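PDB 4BSX: TIR domain-containing adapter molecule 1 from Homo sapiens, which acts as an adaptor in Toll-like receptor signalling in innate immunity, leading to induction of interferon-beta. Local coordinates for residues K25-K30 / L52-E57; K32-R37 / L45-V50; P92-W97 / R126-R131; V99-H104 / V119-A124. The protein carries 2 engineered substitutions. All coordinates share one frame; numbering follows the deposited sequence.

Contact 1. Residues K25-K30 / L52-E57; sequences KLLYLK and LKLGQE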
loop_
_atom_site.group_PDB
_atom_site.type_symbol
_atom_site.label_atom_id
_atom_site.label_comp_id
_atom_site.label_asym_id
_atom_site.label_seq_id
_atom_site.Cartn_x
_atom_site.Cartn_y
_atom_site.Cartn_z
ATOM N N LYS A 25 -17.699 4.586 -3.201
ATOM C CA LYS A 25 -16.577 3.621 -3.269
ATOM C C LYS A 25 -15.582 3.662 -2.098
ATOM O O LYS A 25 -15.220 2.613 -1.551
ATOM C CB LYS A 25 -15.812 3.742 -4.578
ATOM C CG LYS A 25 -14.898 2.590 -4.811
ATOM C CD LYS A 25 -15.605 1.224 -4.901
ATOM C CE LYS A 25 -16.694 1.132 -5.953
ATOM N NZ LYS A 25 -16.179 0.959 -7.323
ATOM N N LEU A 26 -15.171 4.832 -1.645
ATOM C CA LEU A 26 -14.334 4.857 -0.451
ATOM C C LEU A 26 -15.029 4.283 0.796
ATOM O O LEU A 26 -14.453 3.511 1.545
ATOM C CB LEU A 26 -13.849 6.265 -0.161
ATOM C CG LEU A 26 -12.881 6.874 -1.184
ATOM C CD1 LEU A 26 -12.502 8.272 -0.717
ATOM C CD2 LEU A 26 -11.654 6.004 -1.378
ATOM N N LEU A 27 -16.266 4.689 1.028
ATOM C CA LEU A 27 -17.084 4.081 2.068
ATOM C C LEU A 27 -17.145 2.542 1.918
ATOM O O LEU A 27 -16.923 1.825 2.882
ATOM C CB LEU A 27 -18.496 4.700 2.091
ATOM C CG LEU A 27 -18.501 6.126 2.688
ATOM C CD1 LEU A 27 -19.756 6.896 2.394
ATOM C CD2 LEU A 27 -18.230 6.085 4.220
ATOM N N TYR A 28 -17.389 2.065 0.707
ATOM C CA TYR A 28 -17.314 0.650 0.383
ATOM C C TYR A 28 -15.983 0.042 0.813
ATOM O O TYR A 28 -15.977 -0.952 1.521
ATOM C CB TYR A 28 -17.507 0.437 -1.114
ATOM C CG TYR A 28 -17.274 -0.995 -1.541
ATOM C CD1 TYR A 28 -18.122 -2.033 -1.094
ATOM C CD2 TYR A 28 -16.192 -1.337 -2.374
ATOM C CE1 TYR A 28 -17.902 -3.387 -1.481
ATOM C CE2 TYR A 28 -15.960 -2.701 -2.768
ATOM C CZ TYR A 28 -16.817 -3.689 -2.320
ATOM O OH TYR A 28 -16.579 -4.976 -2.720
ATOM N N LEU A 29 -14.849 0.660 0.435
ATOM C CA LEU A 29 -13.532 0.139 0.837
ATOM C C LEU A 29 -13.288 0.198 2.349
ATOM O O LEU A 29 -12.763 -0.758 2.951
ATOM C CB LEU A 29 -12.419 0.823 0.071
ATOM C CG LEU A 29 -12.540 0.478 -1.420
ATOM C CD1 LEU A 29 -11.539 1.227 -2.310
ATOM C CD2 LEU A 29 -12.346 -1.019 -1.636
ATOM N N LYS A 30 -13.694 1.289 2.971
ATOM C CA LYS A 30 -13.572 1.406 4.422
ATOM C C LYS A 30 -14.324 0.240 5.125
ATOM O O LYS A 30 -13.822 -0.355 6.088
ATOM C CB LYS A 30 -14.130 2.773 4.882
ATOM C CG LYS A 30 -14.476 2.841 6.370
ATOM C CD LYS A 30 -15.254 4.124 6.777
ATOM C CE LYS A 30 -15.542 4.102 8.301
ATOM N NZ LYS A 30 -16.199 5.327 8.804
ATOM N N LEU A 52 -7.898 8.117 5.496
ATOM C CA LEU A 52 -7.242 9.404 5.296
ATOM C C LEU A 52 -7.859 10.167 4.136
ATOM O O LEU A 52 -8.065 11.376 4.239
ATOM C CB LEU A 52 -5.744 9.204 5.025
ATOM C CG LEU A 52 -4.878 8.754 6.200
ATOM C CD1 LEU A 52 -3.462 8.530 5.741
ATOM C CD2 LEU A 52 -4.962 9.791 7.307
ATOM N N LYS A 53 -8.127 9.476 3.026
ATOM C CA LYS A 53 -8.776 10.105 1.868
ATOM C C LYS A 53 -10.266 10.482 2.118
ATOM O O LYS A 53 -10.854 11.300 1.411
ATOM C CB LYS A 53 -8.650 9.184 0.641
ATOM C CG LYS A 53 -8.765 9.957 -0.701
ATOM C CD LYS A 53 -7.470 10.840 -0.943
ATOM C CE LYS A 53 -7.651 11.858 -2.089
ATOM N NZ LYS A 53 -6.663 12.987 -2.070
ATOM N N LEU A 54 -10.871 9.867 3.125
ATOM C CA LEU A 54 -12.239 10.229 3.530
ATOM C C LEU A 54 -12.213 11.362 4.539
ATOM O O LEU A 54 -13.251 11.805 4.998
ATOM C CB LEU A 54 -12.978 9.027 4.160
ATOM C CG LEU A 54 -13.709 8.109 3.174
ATOM C CD1 LEU A 54 -13.955 6.744 3.740
ATOM C CD2 LEU A 54 -15.036 8.729 2.749
ATOM N N GLY A 55 -11.030 11.818 4.935
ATOM C CA GLY A 55 -10.980 12.872 5.933
ATOM C C GLY A 55 -11.030 12.367 7.365
ATOM O O GLY A 55 -10.986 13.163 8.302
ATOM N N GLN A 56 -11.092 11.048 7.540
ATOM C CA GLN A 56 -11.200 10.456 8.873
ATOM C C GLN A 56 -9.810 10.122 9.432
ATOM O O GLN A 56 -9.402 8.949 9.514
ATOM C CB GLN A 56 -12.111 9.221 8.831
ATOM C CG GLN A 56 -13.533 9.566 8.381
ATOM C CD GLN A 56 -14.400 8.347 8.040
ATOM O OE1 GLN A 56 -14.487 7.380 8.807
ATOM N NE2 GLN A 56 -15.046 8.402 6.876
ATOM N N GLU A 57 -9.114 11.176 9.826
ATOM C CA GLU A 57 -7.744 11.126 10.307
ATOM C C GLU A 57 -7.592 10.511 11.695
ATOM O O GLU A 57 -6.642 9.745 11.943
ATOM C CB GLU A 57 -7.159 12.542 10.342
ATOM C CG GLU A 57 -7.040 13.208 8.974
ATOM C CD GLU A 57 -5.857 14.167 8.899
ATOM O OE1 GLU A 57 -5.041 14.185 9.855
ATOM O OE2 GLU A 57 -5.746 14.892 7.879
#
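L26 and L54 make the tightly packed part of this contact. Their side chains slide past each other in opposite directions. CB of L26 lies 3.8 Å from CG of L54. The methyl CD1 of L54 also settles 3.9 Å from the backbone O of L26, so L54 rests on helix 23-33 itself. CD1 of L26 reaches further along, to 4.1 Å from CG of K53. K53 then bends at chi2 and leads its amine away. L18 of helix 11-19 touches L26 as well, and L26 is buried.

The other side is looser and partly open to solvent. The side chain of L27 comes only to 4.3 Å, from its CG to CD2 of L54. K30 has CG anti to the backbone N (chi1 161°), and the rest of its chain is extended. This carries the amine past L54 to the amide of Q56. The side chains of K30 and Q56 cross at about a right angle. NZ of K30 donates to OE1 of Q56 at 2.7 Å, in the carbonyl plane and on a lone pair.

Helix 43-53 closes in a Schellman motif, with G55 at positive phi. Q56 then takes the N-cap position of helix 57-65, a tight helix-to-helix turn within this all-helical domain.

Contact 2. Residues K32-R37 / L45-V50; sequences KLKTPR and LLHAMV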
loop_
_atom_site.group_PDB
_atom_site.type_symbol
_atom_site.label_atom_id
_atom_site.label_comp_id
_atom_site.label_asym_id
_atom_site.label_seq_id
_atom_site.Cartn_x
_atom_site.Cartn_y
_atom_site.Cartn_z
ATOM N N LYS A 32 -15.396 -2.656 3.905
ATOM C CA LYS A 32 -14.864 -3.936 3.427
ATOM C C LYS A 32 -13.438 -4.266 3.881
ATOM O O LYS A 32 -13.143 -5.397 4.212
ATOM C CB LYS A 32 -14.866 -3.930 1.898
ATOM C CG LYS A 32 -14.374 -5.185 1.269
ATOM C CD LYS A 32 -14.560 -5.095 -0.237
ATOM C CE LYS A 32 -14.019 -6.321 -0.945
ATOM N NZ LYS A 32 -14.301 -6.362 -2.402
ATOM N N LEU A 33 -12.542 -3.288 3.868
ATOM C CA LEU A 33 -11.116 -3.581 4.069
ATOM C C LEU A 33 -10.824 -3.859 5.533
ATOM O O LEU A 33 -9.813 -4.470 5.869
ATOM C CB LEU A 33 -10.261 -2.413 3.593
ATOM C CG LEU A 33 -10.110 -2.264 2.075
ATOM C CD1 LEU A 33 -9.171 -1.120 1.729
ATOM C CD2 LEU A 33 -9.552 -3.575 1.491
ATOM N N LYS A 34 -11.744 -3.424 6.392
ATOM C CA LYS A 34 -11.560 -3.393 7.845
ATOM C C LYS A 34 -11.400 -4.781 8.454
ATOM O O LYS A 34 -10.755 -4.924 9.496
ATOM C CB LYS A 34 -12.758 -2.635 8.460
ATOM C CG LYS A 34 -12.991 -2.821 9.962
ATOM C CD LYS A 34 -12.351 -1.726 10.801
ATOM C CE LYS A 34 -13.040 -1.591 12.174
ATOM N NZ LYS A 34 -12.394 -0.582 13.088
ATOM N N THR A 35 -11.981 -5.794 7.803
ATOM C CA THR A 35 -11.900 -7.182 8.279
ATOM C C THR A 35 -11.039 -8.008 7.335
ATOM O O THR A 35 -11.253 -7.977 6.118
ATOM C CB THR A 35 -13.301 -7.873 8.369
ATOM O OG1 THR A 35 -13.871 -8.010 7.056
ATOM C CG2 THR A 35 -14.269 -7.095 9.293
ATOM N N PRO A 36 -10.108 -8.809 7.902
ATOM C CA PRO A 36 -9.035 -9.456 7.122
ATOM C C PRO A 36 -9.482 -10.565 6.164
ATOM O O PRO A 36 -10.515 -11.209 6.398
ATOM C CB PRO A 36 -8.107 -10.041 8.208
ATOM C CG PRO A 36 -8.633 -9.510 9.540
ATOM C CD PRO A 36 -10.064 -9.215 9.322
ATOM N N ARG A 37 -8.698 -10.758 5.095
ATOM C CA ARG A 37 -8.871 -11.870 4.163
ATOM C C ARG A 37 -7.546 -12.564 4.001
ATOM O O ARG A 37 -6.494 -11.956 4.170
ATOM C CB ARG A 37 -9.266 -11.396 2.774
ATOM C CG ARG A 37 -10.192 -10.263 2.831
ATOM C CD ARG A 37 -11.601 -10.735 3.094
ATOM N NE ARG A 37 -12.235 -9.625 3.760
ATOM C CZ ARG A 37 -13.124 -8.847 3.162
ATOM N NH1 ARG A 37 -13.495 -9.055 1.890
ATOM N NH2 ARG A 37 -13.640 -7.834 3.847
ATOM N N LEU A 45 -3.071 -1.426 5.552
ATOM C CA LEU A 45 -2.483 -0.136 5.222
ATOM C C LEU A 45 -3.463 0.584 4.281
ATOM O O LEU A 45 -3.779 1.757 4.492
ATOM C CB LEU A 45 -1.087 -0.320 4.567
ATOM C CG LEU A 45 -0.366 0.927 4.013
ATOM C CD1 LEU A 45 -0.099 1.892 5.144
ATOM C CD2 LEU A 45 0.962 0.612 3.258
ATOM N N LEU A 46 -3.987 -0.132 3.281
ATOM C CA LEU A 46 -4.987 0.448 2.385
ATOM C C LEU A 46 -6.263 0.898 3.123
ATOM O O LEU A 46 -6.906 1.885 2.739
ATOM C CB LEU A 46 -5.354 -0.514 1.268
ATOM C CG LEU A 46 -6.184 0.105 0.118
ATOM C CD1 LEU A 46 -5.479 1.262 -0.564
ATOM C CD2 LEU A 46 -6.530 -0.937 -0.928
ATOM N N HIS A 47 -6.627 0.200 4.177
ATOM C CA HIS A 47 -7.784 0.615 4.984
ATOM C C HIS A 47 -7.502 2.002 5.571
ATOM O O HIS A 47 -8.352 2.909 5.566
ATOM C CB HIS A 47 -8.029 -0.438 6.079
ATOM C CG HIS A 47 -9.025 -0.035 7.114
ATOM N ND1 HIS A 47 -10.377 0.059 6.855
ATOM C CD2 HIS A 47 -8.862 0.281 8.421
ATOM C CE1 HIS A 47 -10.998 0.472 7.945
ATOM N NE2 HIS A 47 -10.106 0.600 8.912
ATOM N N ALA A 48 -6.278 2.176 6.048
ATOM C CA ALA A 48 -5.883 3.435 6.711
ATOM C C ALA A 48 -5.827 4.602 5.721
ATOM O O ALA A 48 -6.234 5.732 6.037
ATOM C CB ALA A 48 -4.511 3.266 7.428
HETATM N N MSE A 49 -5.285 4.333 4.531
HETATM C CA MSE A 49 -5.184 5.343 3.449
HETATM C C MSE A 49 -6.580 5.746 2.992
HETATM O O MSE A 49 -6.853 6.935 2.710
HETATM C CB MSE A 49 -4.373 4.793 2.283
HETATM C CG MSE A 49 -2.868 4.619 2.610
HETATM SE SE MSE A 49 -1.911 3.491 1.286
HETATM C CE MSE A 49 -2.212 4.392 -0.384
ATOM N N VAL A 50 -7.474 4.760 2.928
ATOM C CA VAL A 50 -8.907 5.012 2.609
ATOM C C VAL A 50 -9.512 5.971 3.606
ATOM O O VAL A 50 -10.127 6.927 3.230
ATOM C CB VAL A 50 -9.716 3.703 2.560
ATOM C CG1 VAL A 50 -11.239 3.990 2.683
ATOM C CG2 VAL A 50 -9.402 3.002 1.268
#
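L33 pushes its CD1 methyl against L46, V50 and the backbone of helix 43-53. The closest of these contacts is L33 CD1 to L46 CG, at 3.6 Å. CG2 of V50 follows at 4.2 Å from the same methyl. Lower on the side chain, CB of L33 meets CB of H47 at 3.9 Å.

K34 covers the H47 ring. Its CA sits over one face, 4.0 Å from the ring centroid and 22° off the normal, a CH-pi contact. The side chain then runs on past the ring, with CB of K34 3.6 Å from CE1 of H47. H47 has CG anti to the backbone N (chi1 170°), which turns the imidazole up against K34. With H47 cut back to alanine, the chain of K34 would probably lose the ring it lies on and be freer to swing.

The contact packs helix 23-33 on helix 43-53 in the helical core of the TRIF N-terminal domain. Helix 57-65 backs the imidazole through S63. L46 also touches L18 of helix 11-19 and L102 and L105 of helix 96-108. V50 meets helix 23-33 a second time, at L29.

Contact 3. Residues P92-W97 / R126-R131; sequences PPDVSW and RTLSSR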
loop_
_atom_site.group_PDB
_atom_site.type_symbol
_atom_site.label_atom_id
_atom_site.label_comp_id
_atom_site.label_asym_id
_atom_site.label_seq_id
_atom_site.Cartn_x
_atom_site.Cartn_y
_atom_site.Cartn_z
ATOM N N PRO A 92 14.031 7.010 5.154
ATOM C CA PRO A 92 12.790 6.582 4.487
ATOM C C PRO A 92 12.948 5.176 3.976
ATOM O O PRO A 92 14.036 4.887 3.471
ATOM C CB PRO A 92 12.687 7.514 3.278
ATOM C CG PRO A 92 13.534 8.692 3.611
ATOM C CD PRO A 92 14.615 8.200 4.510
ATOM N N PRO A 93 11.895 4.336 4.070
ATOM C CA PRO A 93 11.966 2.949 3.613
ATOM C C PRO A 93 11.697 2.856 2.107
ATOM O O PRO A 93 11.055 3.728 1.497
ATOM C CB PRO A 93 10.825 2.309 4.371
ATOM C CG PRO A 93 9.787 3.378 4.344
ATOM C CD PRO A 93 10.519 4.680 4.459
ATOM N N ASP A 94 12.235 1.806 1.526
ATOM C CA ASP A 94 11.835 1.299 0.226
ATOM C C ASP A 94 10.351 0.943 0.318
ATOM O O ASP A 94 9.967 0.175 1.186
ATOM C CB ASP A 94 12.627 0.020 -0.039
ATOM C CG ASP A 94 12.256 -0.635 -1.331
ATOM O OD1 ASP A 94 11.792 0.086 -2.251
ATOM O OD2 ASP A 94 12.455 -1.868 -1.415
ATOM N N VAL A 95 9.526 1.530 -0.550
ATOM C CA VAL A 95 8.080 1.318 -0.500
ATOM C C VAL A 95 7.582 0.426 -1.650
ATOM O O VAL A 95 6.391 0.233 -1.812
ATOM C CB VAL A 95 7.280 2.679 -0.482
ATOM C CG1 VAL A 95 7.757 3.566 0.658
ATOM C CG2 VAL A 95 7.302 3.388 -1.870
ATOM N N SER A 96 8.478 -0.131 -2.451
ATOM C CA SER A 96 8.062 -0.673 -3.744
ATOM C C SER A 96 7.162 -1.920 -3.599
ATOM O O SER A 96 6.235 -2.123 -4.397
ATOM C CB SER A 96 9.295 -0.973 -4.594
ATOM O OG SER A 96 10.047 -2.040 -4.019
ATOM N N TRP A 97 7.397 -2.708 -2.550
ATOM C CA TRP A 97 6.697 -3.974 -2.344
ATOM C C TRP A 97 5.299 -3.649 -1.811
ATOM O O TRP A 97 4.296 -4.164 -2.272
ATOM C CB TRP A 97 7.470 -4.876 -1.362
ATOM C CG TRP A 97 7.025 -6.343 -1.349
ATOM C CD1 TRP A 97 5.856 -6.858 -1.833
ATOM C CD2 TRP A 97 7.768 -7.462 -0.837
ATOM N NE1 TRP A 97 5.822 -8.227 -1.651
ATOM C CE2 TRP A 97 6.983 -8.620 -1.039
ATOM C CE3 TRP A 97 9.023 -7.598 -0.226
ATOM C CZ2 TRP A 97 7.410 -9.900 -0.645
ATOM C CZ3 TRP A 97 9.438 -8.859 0.181
ATOM C CH2 TRP A 97 8.641 -9.996 -0.044
ATOM N N ARG A 126 12.946 -5.300 -9.336
ATOM C CA ARG A 126 14.147 -4.522 -9.621
ATOM C C ARG A 126 14.762 -3.966 -8.358
ATOM O O ARG A 126 15.934 -4.133 -8.121
ATOM C CB ARG A 126 13.806 -3.383 -10.561
ATOM C CG ARG A 126 14.994 -2.759 -11.270
ATOM C CD ARG A 126 14.499 -1.703 -12.223
ATOM N NE ARG A 126 13.343 -2.224 -12.948
ATOM C CZ ARG A 126 12.364 -1.478 -13.437
ATOM N NH1 ARG A 126 12.409 -0.163 -13.293
ATOM N NH2 ARG A 126 11.345 -2.054 -14.068
ATOM N N THR A 127 13.972 -3.317 -7.530
ATOM C CA THR A 127 14.484 -2.781 -6.280
ATOM C C THR A 127 15.160 -3.864 -5.389
ATOM O O THR A 127 16.311 -3.695 -5.004
ATOM C CB THR A 127 13.371 -2.056 -5.540
ATOM O OG1 THR A 127 12.972 -0.924 -6.302
ATOM C CG2 THR A 127 13.842 -1.577 -4.200
ATOM N N LEU A 128 14.474 -4.970 -5.088
ATOM C CA LEU A 128 15.052 -6.010 -4.238
ATOM C C LEU A 128 16.332 -6.645 -4.869
ATOM O O LEU A 128 17.256 -7.007 -4.177
ATOM C CB LEU A 128 13.996 -7.082 -3.878
ATOM C CG LEU A 128 13.169 -6.796 -2.608
ATOM C CD1 LEU A 128 12.212 -5.661 -2.861
ATOM C CD2 LEU A 128 12.449 -8.023 -2.089
ATOM N N SER A 129 16.371 -6.763 -6.185
ATOM C CA SER A 129 17.541 -7.273 -6.867
ATOM C C SER A 129 18.765 -6.412 -6.699
ATOM O O SER A 129 19.880 -6.915 -6.517
ATOM C CB SER A 129 17.251 -7.393 -8.359
ATOM O OG SER A 129 16.377 -8.489 -8.547
ATOM N N SER A 130 18.555 -5.109 -6.790
ATOM C CA SER A 130 19.624 -4.179 -6.815
ATOM C C SER A 130 20.361 -4.222 -5.486
ATOM O O SER A 130 21.496 -3.732 -5.371
ATOM C CB SER A 130 19.083 -2.750 -7.091
ATOM O OG SER A 130 18.442 -2.202 -5.930
ATOM N N ARG A 131 19.721 -4.766 -4.459
ATOM C CA ARG A 131 20.447 -4.964 -3.188
ATOM C C ARG A 131 20.561 -6.439 -2.774
ATOM O O ARG A 131 20.828 -6.768 -1.582
ATOM C CB ARG A 131 19.814 -4.171 -2.062
ATOM C CG ARG A 131 18.314 -4.327 -1.935
ATOM C CD ARG A 131 17.866 -3.673 -0.657
ATOM N NE ARG A 131 16.627 -4.240 -0.146
ATOM C CZ ARG A 131 15.423 -3.716 -0.329
ATOM N NH1 ARG A 131 15.263 -2.576 -1.011
ATOM N NH2 ARG A 131 14.363 -4.325 0.185
#
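D94 and R131 form a salt bridge that ties the N-terminal approach of helix 96-108 to the C-terminal end of helix 114-130. These two helices are consecutive and make a helical hairpin, and this contact lies at its surface, away from the connecting loop. NH1 of R131 donates to OD2 of D94 at 2.9 Å, with a nearly straight N-H...O angle of 167°. The oxygen lies near the guanidinium plane. The nitrogen, however, comes from above the carboxylate plane, and the carboxylate and guanidinium planes are 84° apart. R131 has a second acidic partner, D133, which pairs with its NH2.

The same carboxylate also faces T127. OD2 of D94 is only 3.1 Å from the methyl CG2 of T127, so the packing is close here. T127 has CG2 anti to the backbone N, which puts the methyl toward D94 while OG1 bonds to O of E123.

On the other side, OD1 of D94 takes weak bonds from N and OG of S96. The first of these closes an Asx turn leading into helix 96-108, with V95 at the N-cap. OG of S96 in turn rests 3.7 Å from CB of T127.

Deeper in, the contact becomes apolar. W97 and L128 cross at about a right angle, and both also touch L139 of helix 136-147. NE1 of W97 is bonded to E142 of that helix. The benzo part of the indole meets L128, with CZ3 and CE3 of W97 each 3.9 Å from CD2 of L128.

Contact 4. Residues V99-H104 / V119-A124; sequences VARLYH and VAYQEA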
loop_
_atom_site.group_PDB
_atom_site.type_symbol
_atom_site.label_atom_id
_atom_site.label_comp_id
_atom_site.label_asym_id
_atom_site.label_seq_id
_atom_site.Cartn_x
_atom_site.Cartn_y
_atom_site.Cartn_z
ATOM N N VAL A 99 3.860 -0.848 -2.243
ATOM C CA VAL A 99 3.152 -0.229 -3.357
ATOM C C VAL A 99 2.580 -1.302 -4.308
ATOM O O VAL A 99 1.403 -1.224 -4.670
ATOM C CB VAL A 99 4.008 0.856 -4.058
ATOM C CG1 VAL A 99 3.433 1.240 -5.428
ATOM C CG2 VAL A 99 4.119 2.103 -3.165
ATOM N N ALA A 100 3.378 -2.294 -4.708
ATOM C CA ALA A 100 2.852 -3.451 -5.476
ATOM C C ALA A 100 1.572 -4.114 -4.850
ATOM O O ALA A 100 0.595 -4.435 -5.539
ATOM C CB ALA A 100 3.959 -4.504 -5.622
ATOM N N ARG A 101 1.614 -4.325 -3.535
ATOM C CA ARG A 101 0.535 -4.941 -2.812
ATOM C C ARG A 101 -0.750 -4.033 -2.859
ATOM O O ARG A 101 -1.873 -4.474 -3.174
ATOM C CB ARG A 101 1.025 -5.202 -1.398
ATOM C CG ARG A 101 1.823 -6.502 -1.287
ATOM C CD ARG A 101 2.328 -6.831 0.133
ATOM N NE ARG A 101 3.002 -8.138 0.115
ATOM C CZ ARG A 101 3.542 -8.732 1.176
ATOM N NH1 ARG A 101 3.490 -8.144 2.364
ATOM N NH2 ARG A 101 4.142 -9.924 1.049
ATOM N N LEU A 102 -0.553 -2.755 -2.571
ATOM C CA LEU A 102 -1.570 -1.760 -2.732
ATOM C C LEU A 102 -2.149 -1.761 -4.151
ATOM O O LEU A 102 -3.358 -1.765 -4.329
ATOM C CB LEU A 102 -1.021 -0.394 -2.364
ATOM C CG LEU A 102 -0.648 -0.214 -0.887
ATOM C CD1 LEU A 102 -0.174 1.216 -0.702
ATOM C CD2 LEU A 102 -1.804 -0.552 0.077
ATOM N N TYR A 103 -1.304 -1.791 -5.167
ATOM C CA TYR A 103 -1.827 -1.738 -6.513
ATOM C C TYR A 103 -2.539 -3.005 -6.875
ATOM O O TYR A 103 -3.447 -2.996 -7.736
ATOM C CB TYR A 103 -0.760 -1.404 -7.524
ATOM C CG TYR A 103 -0.686 0.093 -7.790
ATOM C CD1 TYR A 103 -0.107 0.936 -6.867
ATOM C CD2 TYR A 103 -1.230 0.651 -8.927
ATOM C CE1 TYR A 103 -0.036 2.267 -7.065
ATOM C CE2 TYR A 103 -1.163 2.019 -9.140
ATOM C CZ TYR A 103 -0.561 2.819 -8.201
ATOM O OH TYR A 103 -0.464 4.183 -8.367
ATOM N N HIS A 104 -2.155 -4.106 -6.226
ATOM C CA HIS A 104 -2.860 -5.320 -6.488
ATOM C C HIS A 104 -4.328 -5.187 -6.032
ATOM O O HIS A 104 -5.235 -5.527 -6.775
ATOM C CB HIS A 104 -2.200 -6.492 -5.796
ATOM C CG HIS A 104 -3.057 -7.697 -5.780
ATOM N ND1 HIS A 104 -3.421 -8.356 -6.936
ATOM C CD2 HIS A 104 -3.669 -8.343 -4.760
ATOM C CE1 HIS A 104 -4.194 -9.382 -6.624
ATOM N NE2 HIS A 104 -4.365 -9.394 -5.310
ATOM N N VAL A 119 3.462 -3.379 -13.477
ATOM C CA VAL A 119 4.571 -2.439 -13.428
ATOM C C VAL A 119 5.083 -2.317 -11.991
ATOM O O VAL A 119 6.290 -2.362 -11.767
ATOM C CB VAL A 119 4.148 -1.063 -13.949
ATOM C CG1 VAL A 119 5.226 -0.012 -13.673
ATOM C CG2 VAL A 119 3.844 -1.148 -15.428
ATOM N N ALA A 120 4.181 -2.193 -11.014
ATOM C CA ALA A 120 4.588 -2.134 -9.590
ATOM C C ALA A 120 5.351 -3.403 -9.082
ATOM O O ALA A 120 6.382 -3.279 -8.399
ATOM C CB ALA A 120 3.361 -1.796 -8.686
ATOM N N TYR A 121 4.880 -4.609 -9.424
ATOM C CA TYR A 121 5.614 -5.807 -9.036
ATOM C C TYR A 121 7.026 -5.807 -9.679
ATOM O O TYR A 121 8.010 -6.138 -9.042
ATOM C CB TYR A 121 4.807 -7.098 -9.282
ATOM C CG TYR A 121 3.971 -7.458 -8.036
ATOM C CD1 TYR A 121 4.586 -7.809 -6.889
ATOM C CD2 TYR A 121 2.590 -7.336 -8.003
ATOM C CE1 TYR A 121 3.918 -8.074 -5.770
ATOM C CE2 TYR A 121 1.891 -7.615 -6.851
ATOM C CZ TYR A 121 2.577 -7.985 -5.733
ATOM O OH TYR A 121 1.977 -8.318 -4.533
ATOM N N GLN A 122 7.122 -5.393 -10.924
ATOM C CA GLN A 122 8.398 -5.342 -11.582
ATOM C C GLN A 122 9.348 -4.422 -10.835
ATOM O O GLN A 122 10.414 -4.858 -10.434
ATOM C CB GLN A 122 8.220 -4.859 -13.020
ATOM C CG GLN A 122 7.492 -5.841 -13.890
ATOM C CD GLN A 122 7.358 -5.339 -15.297
ATOM O OE1 GLN A 122 6.972 -4.185 -15.521
ATOM N NE2 GLN A 122 7.703 -6.182 -16.260
ATOM N N GLU A 123 8.970 -3.159 -10.656
ATOM C CA GLU A 123 9.815 -2.210 -9.959
ATOM C C GLU A 123 10.224 -2.761 -8.611
ATOM O O GLU A 123 11.328 -2.516 -8.153
ATOM C CB GLU A 123 9.116 -0.829 -9.800
ATOM C CG GLU A 123 8.946 -0.124 -11.142
ATOM C CD GLU A 123 8.118 1.157 -11.066
ATOM O OE1 GLU A 123 7.747 1.559 -9.942
ATOM O OE2 GLU A 123 7.836 1.765 -12.133
ATOM N N ALA A 124 9.333 -3.479 -7.952
ATOM C CA ALA A 124 9.677 -4.024 -6.646
ATOM C C ALA A 124 10.764 -5.048 -6.857
ATOM O O ALA A 124 11.649 -5.204 -6.030
ATOM C CB ALA A 124 8.470 -4.684 -5.998
#
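V99 begins the contact of an antiparallel helical hairpin, with its CG1 4.5 Å from CB of A120. The two helix segments run at 167° to each other, and their axes approach to 8.3 Å. Small residues permit this closeness.

A100 is the centre. Its CA lies 3.6 Å from CB of A120. Its own CB stands over the middle of the Y121 ring, 3.5 Å from the centroid and 9° off the normal, a CH-pi contact over the face. R101 points its CB away, but with CG anti to the carbonyl carbon (chi1 -83°) its side chain crosses Y121 obliquely, CG lying 3.7 Å from OH of Y121. NH2 of R101 pairs with OE1 of E142 in helix 136-147 and OH of Y121 bonds to its OE2, so one carboxylate serves both. Swapping Y121 for a leucine would probably leave the A100 methyl without an aromatic face and E142 without the phenol's hydrogen bond.

One turn on from V99, Y103 adds its CB, 4.3 Å from CB of A120. Its ring leads off to helix 11-19, where it touches A14 and I17. H104 closes the series at the rim of the Y121 ring, near the ring plane, with CB of H104 4.4 Å from CE2 of Y121.

Overall arrangement
The four contacts fall into two pairs. Contacts 1 and 2 both join helix 23-33 to helix 43-53, with centres 10 Å apart. They meet where O of L26 lies 3.4 Å from CG1 of V50. Contacts 3 and 4 both join helix 96-108 to helix 114-130, with centres 11 Å apart. OG of S96 comes to 3.3 Å from CA of A124 between them. L102 bridges the pairs: its CD1 lies 3.5 Å from SE of M49, linking contacts 2 and 4. Contacts 1 and 3 are the outer ends, with centres about 28 Å apart. E142 serves both contacts of the second pair, by bonding W97, R101 and Y121.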